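Local coordinates for protein purine nucleoside phosphorylase (Grouper iridovirus, PDB 3KHS) that probably catalyses the phosphorolysis of purine nucleosides to a free base and ribose 1-phosphate in purine salvage, working as a trimer of the PNP/MTAP phosphorylase family, at residues D125-D131 and A183-Y189; V162-R168 and R231-V235; A174-M180 and R267-L271; T94-R98 and P220-A225. One frame throughout, in Å; residues are numbered along the deposited sequence.

Contact 1: D125-D131 and A183-Y189; sequences DFMVVRD and ATHEGVY
A parallel strand pair with a beta bulge joins Asp125-Asp131 to Ala183-Tyr189, and a His-carboxylate hydrogen bond, His185 to Asp125, closes one end of it. His185 NE2 gives its N-H to Asp125 OD2 at 2.6 Å, nearly straight at 175°. The oxygen lies in the imidazole plane, whereas the nitrogen sits 44° out of the carboxylate plane. Asp125 OD2 also accepts from Arg122 N, and the ring of His185 stacks with Tyr121, which would help to fix the orientation of both groups. The parallel register runs Phe126-Thr184, Met127-His185, Val128-Glu186 and Val129-Gly187, then slips by one residue to Asp131-Val188. Arg130 sits at the slip, its N bonded to Gly187 O at 2.9 Å, and the following bond is Tyr189 N to Asp131 O at 2.9 Å. This is part of the mixed sheet of the phosphorylase fold, where strand 126-129 also pairs antiparallel with strand 231-241. With CG anti to its backbone N (chi1 -179°) and a bend at chi3, Met127 lays SD 3.7 Å from Gly187 CA and brings CE to 4.0 Å from Tyr189 CB. At the bulge, Val188 CG2 lies over one face of the Arg130 guanidinium, offset toward its rim and 3.3 Å from NH1. Asp131 OD2 turns to Ala201 N of the second subunit. A phosphate and a Tris molecule, both probably from the crystallisation liquor, lie about 4 Å from the Tyr189 side chain (nearest atoms).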
loop_
_atom_site.group_PDB
_atom_site.type_symbol
_atom_site.label_atom_id
_atom_site.label_comp_id
_atom_site.label_asym_id
_atom_site.label_seq_id
_atom_site.Cartn_x
_atom_site.Cartn_y
_atom_site.Cartn_z
ATOM N N ASP B 125 -29.216 4.911 -4.864
ATOM C CA ASP B 125 -28.859 4.901 -6.280
ATOM C C ASP B 125 -27.985 3.697 -6.627
ATOM O O ASP B 125 -27.450 3.012 -5.753
ATOM C CB ASP B 125 -28.080 6.154 -6.672
ATOM C CG ASP B 125 -28.936 7.407 -6.706
ATOM O OD1 ASP B 125 -30.145 7.320 -6.388
ATOM O OD2 ASP B 125 -28.381 8.480 -7.054
ATOM N N PHE B 126 -27.843 3.459 -7.928
ATOM C CA PHE B 126 -27.008 2.390 -8.447
ATOM C C PHE B 126 -25.907 3.044 -9.267
ATOM O O PHE B 126 -26.158 4.003 -9.989
ATOM C CB PHE B 126 -27.807 1.485 -9.388
ATOM C CG PHE B 126 -28.760 0.537 -8.700
ATOM C CD1 PHE B 126 -29.726 -0.140 -9.437
ATOM C CD2 PHE B 126 -28.684 0.302 -7.346
ATOM C CE1 PHE B 126 -30.597 -1.034 -8.829
ATOM C CE2 PHE B 126 -29.559 -0.600 -6.731
ATOM C CZ PHE B 126 -30.513 -1.264 -7.478
ATOM N N MET B 127 -24.685 2.543 -9.159
ATOM C CA MET B 127 -23.609 3.077 -9.979
ATOM C C MET B 127 -23.002 1.920 -10.742
ATOM O O MET B 127 -22.345 1.058 -10.164
ATOM C CB MET B 127 -22.493 3.749 -9.173
ATOM C CG MET B 127 -21.425 4.290 -10.118
ATOM S SD MET B 127 -19.878 4.782 -9.423
ATOM C CE MET B 127 -19.014 3.223 -9.401
ATOM N N VAL B 128 -23.252 1.904 -12.040
ATOM C CA VAL B 128 -22.708 0.892 -12.912
ATOM C C VAL B 128 -21.236 1.280 -13.011
ATOM O O VAL B 128 -20.922 2.460 -13.225
ATOM C CB VAL B 128 -23.404 0.965 -14.294
ATOM C CG1 VAL B 128 -22.581 0.265 -15.332
ATOM C CG2 VAL B 128 -24.792 0.350 -14.199
ATOM N N VAL B 129 -20.338 0.307 -12.867
ATOM C CA VAL B 129 -18.912 0.606 -12.886
ATOM C C VAL B 129 -18.263 0.635 -14.249
ATOM O O VAL B 129 -18.291 -0.350 -14.981
ATOM C CB VAL B 129 -18.117 -0.380 -11.976
ATOM C CG1 VAL B 129 -16.657 0.014 -11.934
ATOM C CG2 VAL B 129 -18.702 -0.368 -10.587
ATOM N N ARG B 130 -17.656 1.767 -14.583
ATOM C CA ARG B 130 -17.014 1.906 -15.878
ATOM C C ARG B 130 -15.516 1.732 -15.761
ATOM O O ARG B 130 -14.838 1.439 -16.733
ATOM C CB ARG B 130 -17.323 3.277 -16.504
ATOM C CG ARG B 130 -16.482 4.416 -15.960
ATOM C CD ARG B 130 -16.645 5.733 -16.749
ATOM N NE ARG B 130 -15.360 6.440 -16.797
ATOM C CZ ARG B 130 -15.084 7.539 -16.108
ATOM N NH1 ARG B 130 -16.005 8.079 -15.325
ATOM N NH2 ARG B 130 -13.877 8.076 -16.169
ATOM N N ASP B 131 -14.991 1.914 -14.560
ATOM C CA ASP B 131 -13.555 1.775 -14.352
ATOM C C ASP B 131 -13.275 1.751 -12.856
ATOM O O ASP B 131 -14.159 2.063 -12.065
ATOM C CB ASP B 131 -12.821 2.949 -15.006
ATOM C CG ASP B 131 -11.365 2.642 -15.257
ATOM O OD1 ASP B 131 -11.054 1.449 -15.237
ATOM O OD2 ASP B 131 -10.534 3.544 -15.499
ATOM N N ALA B 183 -31.883 7.208 -11.153
ATOM C CA ALA B 183 -31.194 6.722 -9.954
ATOM C C ALA B 183 -30.027 5.811 -10.305
ATOM O O ALA B 183 -29.414 5.183 -9.419
ATOM C CB ALA B 183 -32.179 5.935 -9.091
ATOM N N THR B 184 -29.727 5.719 -11.593
ATOM C CA THR B 184 -28.642 4.862 -12.034
ATOM C C THR B 184 -27.596 5.695 -12.724
ATOM O O THR B 184 -27.890 6.442 -13.645
ATOM C CB THR B 184 -29.148 3.762 -13.003
ATOM O OG1 THR B 184 -30.197 3.021 -12.379
ATOM C CG2 THR B 184 -28.043 2.807 -13.337
ATOM N N HIS B 185 -26.359 5.545 -12.286
ATOM C CA HIS B 185 -25.255 6.299 -12.852
ATOM C C HIS B 185 -24.209 5.344 -13.412
ATOM O O HIS B 185 -24.361 4.118 -13.341
ATOM C CB HIS B 185 -24.629 7.145 -11.740
ATOM C CG HIS B 185 -25.632 7.803 -10.836
ATOM N ND1 HIS B 185 -26.206 9.023 -11.122
ATOM C CD2 HIS B 185 -26.165 7.408 -9.656
ATOM C CE1 HIS B 185 -27.046 9.353 -10.153
ATOM N NE2 HIS B 185 -27.041 8.391 -9.252
ATOM N N GLU B 186 -23.158 5.923 -13.978
ATOM C CA GLU B 186 -22.046 5.171 -14.514
ATOM C C GLU B 186 -20.813 5.931 -14.058
ATOM O O GLU B 186 -20.655 7.085 -14.406
ATOM C CB GLU B 186 -22.088 5.102 -16.035
ATOM C CG GLU B 186 -20.907 4.362 -16.600
ATOM C CD GLU B 186 -21.112 3.953 -18.033
ATOM O OE1 GLU B 186 -21.652 4.772 -18.796
ATOM O OE2 GLU B 186 -20.725 2.823 -18.399
ATOM N N GLY B 187 -19.957 5.286 -13.267
ATOM C CA GLY B 187 -18.784 5.964 -12.767
ATOM C C GLY B 187 -17.599 5.111 -12.349
ATOM O O GLY B 187 -17.534 3.890 -12.593
ATOM N N VAL B 188 -16.651 5.781 -11.698
ATOM C CA VAL B 188 -15.417 5.158 -11.264
ATOM C C VAL B 188 -15.450 4.628 -9.834
ATOM O O VAL B 188 -15.760 5.378 -8.904
ATOM C CB VAL B 188 -14.260 6.166 -11.423
ATOM C CG1 VAL B 188 -12.936 5.499 -11.094
ATOM C CG2 VAL B 188 -14.249 6.712 -12.828
ATOM N N TYR B 189 -15.130 3.341 -9.660
ATOM C CA TYR B 189 -15.127 2.719 -8.309
ATOM C C TYR B 189 -13.733 2.709 -7.714
ATOM O O TYR B 189 -12.808 2.199 -8.319
ATOM C CB TYR B 189 -15.647 1.270 -8.351
ATOM C CG TYR B 189 -15.682 0.575 -7.007
ATOM C CD1 TYR B 189 -16.886 0.374 -6.321
ATOM C CD2 TYR B 189 -14.514 0.049 -6.453
ATOM C CE1 TYR B 189 -16.923 -0.365 -5.098
ATOM C CE2 TYR B 189 -14.542 -0.672 -5.262
ATOM C CZ TYR B 189 -15.737 -0.882 -4.600
ATOM O OH TYR B 189 -15.693 -1.685 -3.479
#

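Contact 2: V162-R168 and R231-V235; sequences VYDKTLR and RCLAV
The guanidinium of Arg231 carries the Leu167 isobutyl group over one face, while Asp164 OD1 and Thr166 CB lie at its edge, in its plane. The contact joins the N-terminus of helix 165-178 to strand 231-241 of the central sheet, and Asp164 is the N-cap: Leu167 N donates to the anti lone pair of Asp164 OD2 at 3.0 Å. The same carboxylate receives a side-on, two-nitrogen salt bridge. Arg231 NE to Asp164 OD1, 3.1 Å, is the straighter bond (167°); Arg231 NH2 to Asp164 OD2, 2.8 Å, is bent (136°), with OD2 tilted from the guanidinium plane. Carboxylate and guanidinium planes stand 74° apart. OD2 therefore serves cap and salt bridge together; Arg231 NH1 has a second partner in Glu282. Further along the strand, the Tyr163 ring has Val162 CG1 over one face, and its CE1 lies 3.8 Å from Ala234 CB. One water bridges the two backbones, donating to Val162 O and accepting from Cys232 N, each at 2.8 Å.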
loop_
_atom_site.group_PDB
_atom_site.type_symbol
_atom_site.label_atom_id
_atom_site.label_comp_id
_atom_site.label_asym_id
_atom_site.label_seq_id
_atom_site.Cartn_x
_atom_site.Cartn_y
_atom_site.Cartn_z
ATOM N N VAL B 162 -11.375 -3.304 -18.120
ATOM C CA VAL B 162 -11.860 -4.279 -17.163
ATOM C C VAL B 162 -13.364 -4.460 -17.248
ATOM O O VAL B 162 -13.860 -5.585 -17.168
ATOM C CB VAL B 162 -11.529 -3.849 -15.703
ATOM C CG1 VAL B 162 -12.094 -4.850 -14.714
ATOM C CG2 VAL B 162 -10.048 -3.731 -15.519
ATOM N N TYR B 163 -14.088 -3.351 -17.407
ATOM C CA TYR B 163 -15.543 -3.383 -17.441
ATOM C C TYR B 163 -16.128 -3.326 -18.862
ATOM O O TYR B 163 -16.188 -2.278 -19.491
ATOM C CB TYR B 163 -16.045 -2.246 -16.529
ATOM C CG TYR B 163 -15.488 -2.375 -15.105
ATOM C CD1 TYR B 163 -16.109 -3.199 -14.165
ATOM C CD2 TYR B 163 -14.276 -1.773 -14.747
ATOM C CE1 TYR B 163 -15.540 -3.438 -12.895
ATOM C CE2 TYR B 163 -13.688 -2.010 -13.474
ATOM C CZ TYR B 163 -14.330 -2.843 -12.565
ATOM O OH TYR B 163 -13.759 -3.102 -11.344
ATOM N N ASP B 164 -16.552 -4.493 -19.344
ATOM C CA ASP B 164 -17.115 -4.671 -20.679
ATOM C C ASP B 164 -18.097 -3.566 -21.098
ATOM O O ASP B 164 -19.167 -3.398 -20.501
ATOM C CB ASP B 164 -17.804 -6.025 -20.723
ATOM C CG ASP B 164 -18.014 -6.510 -22.119
ATOM O OD1 ASP B 164 -17.029 -6.951 -22.749
ATOM O OD2 ASP B 164 -19.162 -6.429 -22.575
ATOM N N LYS B 165 -17.740 -2.826 -22.143
ATOM C CA LYS B 165 -18.586 -1.734 -22.615
ATOM C C LYS B 165 -19.982 -2.191 -22.996
ATOM O O LYS B 165 -20.965 -1.492 -22.712
ATOM C CB LYS B 165 -17.906 -1.009 -23.770
ATOM C CG LYS B 165 -16.479 -0.652 -23.407
ATOM C CD LYS B 165 -15.807 0.280 -24.386
ATOM C CE LYS B 165 -14.335 0.440 -24.029
ATOM N NZ LYS B 165 -13.699 1.477 -24.869
ATOM N N THR B 166 -20.078 -3.370 -23.598
ATOM C CA THR B 166 -21.378 -3.928 -23.979
ATOM C C THR B 166 -22.230 -4.275 -22.765
ATOM O O THR B 166 -23.411 -3.939 -22.708
ATOM C CB THR B 166 -21.220 -5.224 -24.847
ATOM O OG1 THR B 166 -20.540 -4.897 -26.067
ATOM C CG2 THR B 166 -22.590 -5.867 -25.161
ATOM N N LEU B 167 -21.646 -4.969 -21.791
ATOM C CA LEU B 167 -22.418 -5.330 -20.602
ATOM C C LEU B 167 -22.913 -4.072 -19.888
ATOM O O LEU B 167 -24.015 -4.065 -19.325
ATOM C CB LEU B 167 -21.584 -6.193 -19.662
ATOM C CG LEU B 167 -21.095 -7.481 -20.321
ATOM C CD1 LEU B 167 -20.077 -8.110 -19.434
ATOM C CD2 LEU B 167 -22.248 -8.432 -20.563
ATOM N N ARG B 168 -22.112 -3.005 -19.931
ATOM C CA ARG B 168 -22.520 -1.757 -19.314
ATOM C C ARG B 168 -23.763 -1.227 -20.027
ATOM O O ARG B 168 -24.746 -0.856 -19.377
ATOM C CB ARG B 168 -21.398 -0.726 -19.388
ATOM C CG ARG B 168 -20.369 -0.933 -18.338
ATOM C CD ARG B 168 -19.026 -0.540 -18.830
ATOM N NE ARG B 168 -18.997 0.854 -19.192
ATOM C CZ ARG B 168 -17.927 1.458 -19.682
ATOM N NH1 ARG B 168 -16.801 0.780 -19.867
ATOM N NH2 ARG B 168 -17.984 2.743 -19.978
ATOM N N ARG B 231 -15.605 -11.819 -18.895
ATOM C CA ARG B 231 -16.092 -10.463 -19.083
ATOM C C ARG B 231 -16.770 -10.025 -17.794
ATOM O O ARG B 231 -17.497 -10.801 -17.167
ATOM C CB ARG B 231 -17.057 -10.421 -20.271
ATOM C CG ARG B 231 -16.398 -10.791 -21.584
ATOM C CD ARG B 231 -17.435 -11.057 -22.646
ATOM N NE ARG B 231 -18.081 -9.838 -23.119
ATOM C CZ ARG B 231 -19.278 -9.821 -23.693
ATOM N NH1 ARG B 231 -19.950 -10.957 -23.860
ATOM N NH2 ARG B 231 -19.807 -8.677 -24.103
ATOM N N CYS B 232 -16.534 -8.777 -17.406
ATOM C CA CYS B 232 -17.098 -8.255 -16.159
ATOM C C CYS B 232 -18.064 -7.090 -16.219
ATOM O O CYS B 232 -17.932 -6.176 -17.029
ATOM C CB CYS B 232 -15.970 -7.843 -15.228
ATOM S SG CYS B 232 -14.759 -9.119 -14.987
ATOM N N LEU B 233 -19.031 -7.144 -15.318
ATOM C CA LEU B 233 -20.006 -6.093 -15.137
ATOM C C LEU B 233 -20.105 -5.964 -13.620
ATOM O O LEU B 233 -20.212 -6.962 -12.909
ATOM C CB LEU B 233 -21.343 -6.481 -15.703
ATOM C CG LEU B 233 -22.480 -5.632 -15.144
ATOM C CD1 LEU B 233 -22.268 -4.167 -15.567
ATOM C CD2 LEU B 233 -23.842 -6.191 -15.604
ATOM N N ALA B 234 -20.028 -4.738 -13.122
ATOM C CA ALA B 234 -20.137 -4.514 -11.687
ATOM C C ALA B 234 -21.087 -3.354 -11.439
ATOM O O ALA B 234 -21.004 -2.330 -12.112
ATOM C CB ALA B 234 -18.774 -4.215 -11.111
ATOM N N VAL B 235 -21.996 -3.531 -10.489
ATOM C CA VAL B 235 -22.962 -2.497 -10.132
ATOM C C VAL B 235 -22.889 -2.218 -8.616
ATOM O O VAL B 235 -23.084 -3.125 -7.808
ATOM C CB VAL B 235 -24.418 -2.949 -10.480
ATOM C CG1 VAL B 235 -25.437 -1.906 -9.980
ATOM C CG2 VAL B 235 -24.578 -3.133 -11.995
HETATM O O HOH W 1 -14.808 -7.414 -19.087
HETATM O O HOH W 2 -19.358 -4.120 -17.564
#

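Contact 3: A174-M180 and R267-L271; sequences AARELGM and RMTAL
Leu271 and Met180 pack together where the C-terminal end of helix 165-178 meets helix 257-279; the contact is van der Waals packing, mostly of apolar groups, with the Arg267 side chain alongside Met180. Leu271 holds CG anti to its backbone N (chi1 176°), which brings CD1 against helix 165-178, 3.8 Å from Ala174 CB and 3.9 Å from Ala175 N. Leu178 comes from the exposed side: its CD1 rests 3.7 Å from Leu271 CA, and its CD2 reaches Ala270 CB at 4.1 Å. Met180 follows a Schellman motif at Gly179, whose positive phi ends the helical path. The methionine chain is extended about CB-CG and then bends at chi3, -59°, turning CE to Leu271 CB at 4.0 Å. Arg267, itself bent at chi3, runs antiparallel alongside Met180, with NH2 3.6 Å from Met180 CG and NE 3.8 Å from Met180 SD; the sulfur thus lies beside the arginine chain. The axes of the short segments 174-178 and 267-271 approach to 10.4 Å and cross at 120°. Strand 126-129 packs against this junction through Phe126, which touches Met180, Arg267 and Leu271, while Leu271 also packs on Val235 of strand 231-241.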
loop_
_atom_site.group_PDB
_atom_site.type_symbol
_atom_site.label_atom_id
_atom_site.label_comp_id
_atom_site.label_asym_id
_atom_site.label_seq_id
_atom_site.Cartn_x
_atom_site.Cartn_y
_atom_site.Cartn_z
ATOM N N ALA B 174 -31.168 -1.569 -19.168
ATOM C CA ALA B 174 -32.043 -2.363 -18.324
ATOM C C ALA B 174 -32.600 -1.494 -17.209
ATOM O O ALA B 174 -33.734 -1.677 -16.770
ATOM C CB ALA B 174 -31.273 -3.535 -17.739
ATOM N N ALA B 175 -31.783 -0.549 -16.753
ATOM C CA ALA B 175 -32.168 0.366 -15.691
ATOM C C ALA B 175 -33.272 1.267 -16.231
ATOM O O ALA B 175 -34.314 1.434 -15.591
ATOM C CB ALA B 175 -30.968 1.199 -15.255
ATOM N N ARG B 176 -33.036 1.845 -17.407
ATOM C CA ARG B 176 -34.027 2.703 -18.044
ATOM C C ARG B 176 -35.325 1.916 -18.137
ATOM O O ARG B 176 -36.368 2.324 -17.625
ATOM C CB ARG B 176 -33.581 3.082 -19.455
ATOM C CG ARG B 176 -34.684 3.691 -20.320
ATOM C CD ARG B 176 -34.267 3.755 -21.786
ATOM N NE ARG B 176 -33.826 2.449 -22.291
ATOM C CZ ARG B 176 -34.628 1.409 -22.532
ATOM N NH1 ARG B 176 -35.940 1.502 -22.325
ATOM N NH2 ARG B 176 -34.112 0.259 -22.967
ATOM N N GLU B 177 -35.234 0.768 -18.784
ATOM C CA GLU B 177 -36.362 -0.119 -18.986
ATOM C C GLU B 177 -37.126 -0.424 -17.704
ATOM O O GLU B 177 -38.334 -0.656 -17.739
ATOM C CB GLU B 177 -35.821 -1.398 -19.599
ATOM C CG GLU B 177 -36.782 -2.258 -20.359
ATOM C CD GLU B 177 -36.031 -3.315 -21.170
ATOM O OE1 GLU B 177 -35.076 -2.939 -21.909
ATOM O OE2 GLU B 177 -36.401 -4.509 -21.060
ATOM N N LEU B 178 -36.431 -0.447 -16.569
ATOM C CA LEU B 178 -37.099 -0.736 -15.292
ATOM C C LEU B 178 -37.567 0.526 -14.580
ATOM O O LEU B 178 -38.170 0.446 -13.507
ATOM C CB LEU B 178 -36.185 -1.541 -14.357
ATOM C CG LEU B 178 -35.896 -3.000 -14.744
ATOM C CD1 LEU B 178 -34.509 -3.362 -14.261
ATOM C CD2 LEU B 178 -36.961 -3.953 -14.170
ATOM N N GLY B 179 -37.291 1.683 -15.183
ATOM C CA GLY B 179 -37.720 2.943 -14.602
ATOM C C GLY B 179 -36.792 3.503 -13.537
ATOM O O GLY B 179 -37.241 4.247 -12.670
ATOM N N MET B 180 -35.502 3.175 -13.620
ATOM C CA MET B 180 -34.515 3.615 -12.626
ATOM C C MET B 180 -33.441 4.480 -13.251
ATOM O O MET B 180 -32.396 4.725 -12.647
ATOM C CB MET B 180 -33.832 2.395 -11.988
ATOM C CG MET B 180 -34.777 1.265 -11.604
ATOM S SD MET B 180 -33.965 -0.154 -10.792
ATOM C CE MET B 180 -32.840 -0.615 -12.050
ATOM N N ARG B 267 -34.742 -3.989 -6.229
ATOM C CA ARG B 267 -34.344 -3.258 -7.435
ATOM C C ARG B 267 -33.124 -3.900 -8.098
ATOM O O ARG B 267 -33.097 -4.106 -9.312
ATOM C CB ARG B 267 -33.997 -1.791 -7.115
ATOM C CG ARG B 267 -35.063 -0.968 -6.364
ATOM C CD ARG B 267 -34.652 0.503 -6.231
ATOM N NE ARG B 267 -35.090 1.268 -7.398
ATOM C CZ ARG B 267 -35.033 2.597 -7.521
ATOM N NH1 ARG B 267 -34.546 3.357 -6.536
ATOM N NH2 ARG B 267 -35.474 3.174 -8.637
ATOM N N MET B 268 -32.112 -4.196 -7.288
ATOM C CA MET B 268 -30.879 -4.789 -7.784
ATOM C C MET B 268 -31.147 -6.159 -8.388
ATOM O O MET B 268 -30.594 -6.491 -9.427
ATOM C CB MET B 268 -29.855 -4.903 -6.649
ATOM C CG MET B 268 -28.470 -5.365 -7.104
ATOM S SD MET B 268 -27.607 -4.267 -8.255
ATOM C CE MET B 268 -26.863 -3.031 -7.055
ATOM N N THR B 269 -31.995 -6.947 -7.735
ATOM C CA THR B 269 -32.346 -8.268 -8.236
ATOM C C THR B 269 -33.009 -8.167 -9.602
ATOM O O THR B 269 -32.684 -8.934 -10.509
ATOM C CB THR B 269 -33.320 -8.989 -7.302
ATOM O OG1 THR B 269 -32.713 -9.171 -6.014
ATOM C CG2 THR B 269 -33.693 -10.355 -7.889
ATOM N N ALA B 270 -33.947 -7.229 -9.743
ATOM C CA ALA B 270 -34.634 -7.020 -11.009
ATOM C C ALA B 270 -33.638 -6.629 -12.092
ATOM O O ALA B 270 -33.655 -7.178 -13.201
ATOM C CB ALA B 270 -35.682 -5.937 -10.853
ATOM N N LEU B 271 -32.769 -5.675 -11.773
ATOM C CA LEU B 271 -31.755 -5.204 -12.722
ATOM C C LEU B 271 -30.866 -6.341 -13.223
ATOM O O LEU B 271 -30.643 -6.481 -14.420
ATOM C CB LEU B 271 -30.880 -4.115 -12.074
ATOM C CG LEU B 271 -29.679 -3.541 -12.867
ATOM C CD1 LEU B 271 -30.137 -2.961 -14.167
ATOM C CD2 LEU B 271 -28.976 -2.449 -12.077
#

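Contact 4: T94-R98 and P220-A225; sequences TFPMR and PETIVA
Val224 projects between Thr94 and Arg98, CG1 chiefly against Arg98 and Met97, CG2 chiefly against Thr94. This is helix-to-helix packing within the alpha/beta fold: the start of helix 95-102, with Thr94 at the N-cap position, lies against helix 219-227. Val224 CG1 stands over the centre of the Arg98 guanidinium, 4.0 Å above its plane, the two side chains crossing at about a right angle. Val224 CG2 approaches the threonine obliquely, 3.5 Å from Thr94 OG1. That hydroxyl accepts from Arg98 NH1 at 3.0 Å, which helps hold the guanidinium over the valine; Arg98 NH2 bonds to Pro143 O, and Thr94 OG1 to Ala90 O. Thr94 CG2 meets helix 219-227 one turn before Val224, 3.5 Å from Pro220 O. Met97 lies across Glu221, and its chain is bent at both chi2 (-56°) and chi3. Arg81 holds the Glu221 carboxylate, while Met97 CG lies 3.9 Å from Glu221 CB and 3.4 Å from the backbone Glu221 O.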
loop_
_atom_site.group_PDB
_atom_site.type_symbol
_atom_site.label_atom_id
_atom_site.label_comp_id
_atom_site.label_asym_id
_atom_site.label_seq_id
_atom_site.Cartn_x
_atom_site.Cartn_y
_atom_site.Cartn_z
ATOM N N THR B 94 -9.536 -13.679 -3.922
ATOM C CA THR B 94 -9.982 -13.746 -5.303
ATOM C C THR B 94 -9.914 -15.174 -5.846
ATOM O O THR B 94 -9.963 -15.393 -7.066
ATOM C CB THR B 94 -9.153 -12.794 -6.235
ATOM O OG1 THR B 94 -7.765 -13.135 -6.179
ATOM C CG2 THR B 94 -9.352 -11.357 -5.840
ATOM N N PHE B 95 -9.807 -16.141 -4.940
ATOM C CA PHE B 95 -9.738 -17.553 -5.318
ATOM C C PHE B 95 -11.055 -17.989 -5.976
ATOM O O PHE B 95 -11.057 -18.752 -6.933
ATOM C CB PHE B 95 -9.444 -18.436 -4.094
ATOM C CG PHE B 95 -9.394 -19.903 -4.405
ATOM C CD1 PHE B 95 -8.372 -20.427 -5.188
ATOM C CD2 PHE B 95 -10.410 -20.749 -3.970
ATOM C CE1 PHE B 95 -8.349 -21.770 -5.546
ATOM C CE2 PHE B 95 -10.407 -22.083 -4.316
ATOM C CZ PHE B 95 -9.373 -22.605 -5.108
ATOM N N PRO B 96 -12.195 -17.507 -5.463
ATOM C CA PRO B 96 -13.468 -17.909 -6.082
ATOM C C PRO B 96 -13.567 -17.461 -7.551
ATOM O O PRO B 96 -14.245 -18.102 -8.350
ATOM C CB PRO B 96 -14.518 -17.260 -5.174
ATOM C CG PRO B 96 -13.831 -17.213 -3.822
ATOM C CD PRO B 96 -12.420 -16.768 -4.206
ATOM N N MET B 97 -12.887 -16.378 -7.920
ATOM C CA MET B 97 -12.915 -15.941 -9.317
ATOM C C MET B 97 -12.146 -16.931 -10.183
ATOM O O MET B 97 -12.497 -17.155 -11.354
ATOM C CB MET B 97 -12.283 -14.556 -9.525
ATOM C CG MET B 97 -13.171 -13.378 -9.161
ATOM S SD MET B 97 -14.747 -13.344 -9.986
ATOM C CE MET B 97 -15.826 -14.040 -8.696
ATOM N N ARG B 98 -11.075 -17.492 -9.629
ATOM C CA ARG B 98 -10.300 -18.463 -10.379
ATOM C C ARG B 98 -11.171 -19.720 -10.514
ATOM O O ARG B 98 -11.177 -20.366 -11.556
ATOM C CB ARG B 98 -8.973 -18.744 -9.669
ATOM C CG ARG B 98 -8.024 -17.559 -9.702
ATOM C CD ARG B 98 -6.645 -17.882 -9.119
ATOM N NE ARG B 98 -5.710 -16.754 -9.238
ATOM C CZ ARG B 98 -5.715 -15.673 -8.448
ATOM N NH1 ARG B 98 -6.598 -15.569 -7.479
ATOM N NH2 ARG B 98 -4.837 -14.693 -8.632
ATOM N N PRO B 220 -10.192 -6.125 -7.006
ATOM C CA PRO B 220 -9.260 -7.229 -7.165
ATOM C C PRO B 220 -9.937 -8.419 -7.832
ATOM O O PRO B 220 -9.282 -9.171 -8.532
ATOM C CB PRO B 220 -8.792 -7.528 -5.723
ATOM C CG PRO B 220 -9.941 -7.122 -4.925
ATOM C CD PRO B 220 -10.346 -5.806 -5.581
ATOM N N GLU B 221 -11.236 -8.588 -7.623
ATOM C CA GLU B 221 -11.946 -9.692 -8.240
ATOM C C GLU B 221 -12.056 -9.527 -9.761
ATOM O O GLU B 221 -11.923 -10.506 -10.505
ATOM C CB GLU B 221 -13.329 -9.840 -7.632
ATOM C CG GLU B 221 -13.321 -10.342 -6.196
ATOM C CD GLU B 221 -14.440 -9.709 -5.394
ATOM O OE1 GLU B 221 -14.213 -8.635 -4.786
ATOM O OE2 GLU B 221 -15.557 -10.266 -5.397
ATOM N N THR B 222 -12.293 -8.306 -10.232
ATOM C CA THR B 222 -12.395 -8.089 -11.677
ATOM C C THR B 222 -11.018 -8.129 -12.329
ATOM O O THR B 222 -10.895 -8.427 -13.514
ATOM C CB THR B 222 -13.086 -6.742 -12.028
ATOM O OG1 THR B 222 -12.292 -5.642 -11.535
ATOM C CG2 THR B 222 -14.468 -6.694 -11.398
ATOM N N ILE B 223 -9.977 -7.821 -11.569
ATOM C CA ILE B 223 -8.638 -7.889 -12.141
ATOM C C ILE B 223 -8.357 -9.360 -12.481
ATOM O O ILE B 223 -7.830 -9.675 -13.535
ATOM C CB ILE B 223 -7.542 -7.451 -11.150
ATOM C CG1 ILE B 223 -7.608 -5.942 -10.912
ATOM C CG2 ILE B 223 -6.161 -7.883 -11.689
ATOM C CD1 ILE B 223 -6.625 -5.484 -9.841
ATOM N N VAL B 224 -8.700 -10.246 -11.556
ATOM C CA VAL B 224 -8.475 -11.669 -11.723
ATOM C C VAL B 224 -9.416 -12.265 -12.780
ATOM O O VAL B 224 -8.989 -13.044 -13.619
ATOM C CB VAL B 224 -8.636 -12.370 -10.378
ATOM C CG1 VAL B 224 -8.595 -13.878 -10.566
ATOM C CG2 VAL B 224 -7.540 -11.870 -9.416
ATOM N N ALA B 225 -10.682 -11.882 -12.745
ATOM C CA ALA B 225 -11.657 -12.351 -13.710
ATOM C C ALA B 225 -11.172 -11.998 -15.132
ATOM O O ALA B 225 -11.083 -12.851 -16.024
ATOM C CB ALA B 225 -12.986 -11.673 -13.432
#

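All four contacts belong to the one phosphorylase domain, round a mixed beta-sheet. Contacts 1 and 2, centres 11 Å apart, meet where strands 126-129 and 231-241 are neighbours, and the Glu186-Arg168 salt bridge joins them. Contacts 2 and 3 share helix 165-178, using its start and its end, with centres 16 Å apart. Phe126 of contact 1 packs into contact 3, while Thr222 links contact 4 to Tyr163 of contact 2. Contacts 3 and 4 lie on opposite sides of the chain's centre, 26 Å between centres. The chain order interleaves contacts 1, 2 and 3; contact 4 spans contact 1 and interleaves with contacts 2 and 3, tying sequence-distant helices and strands into one compact domain.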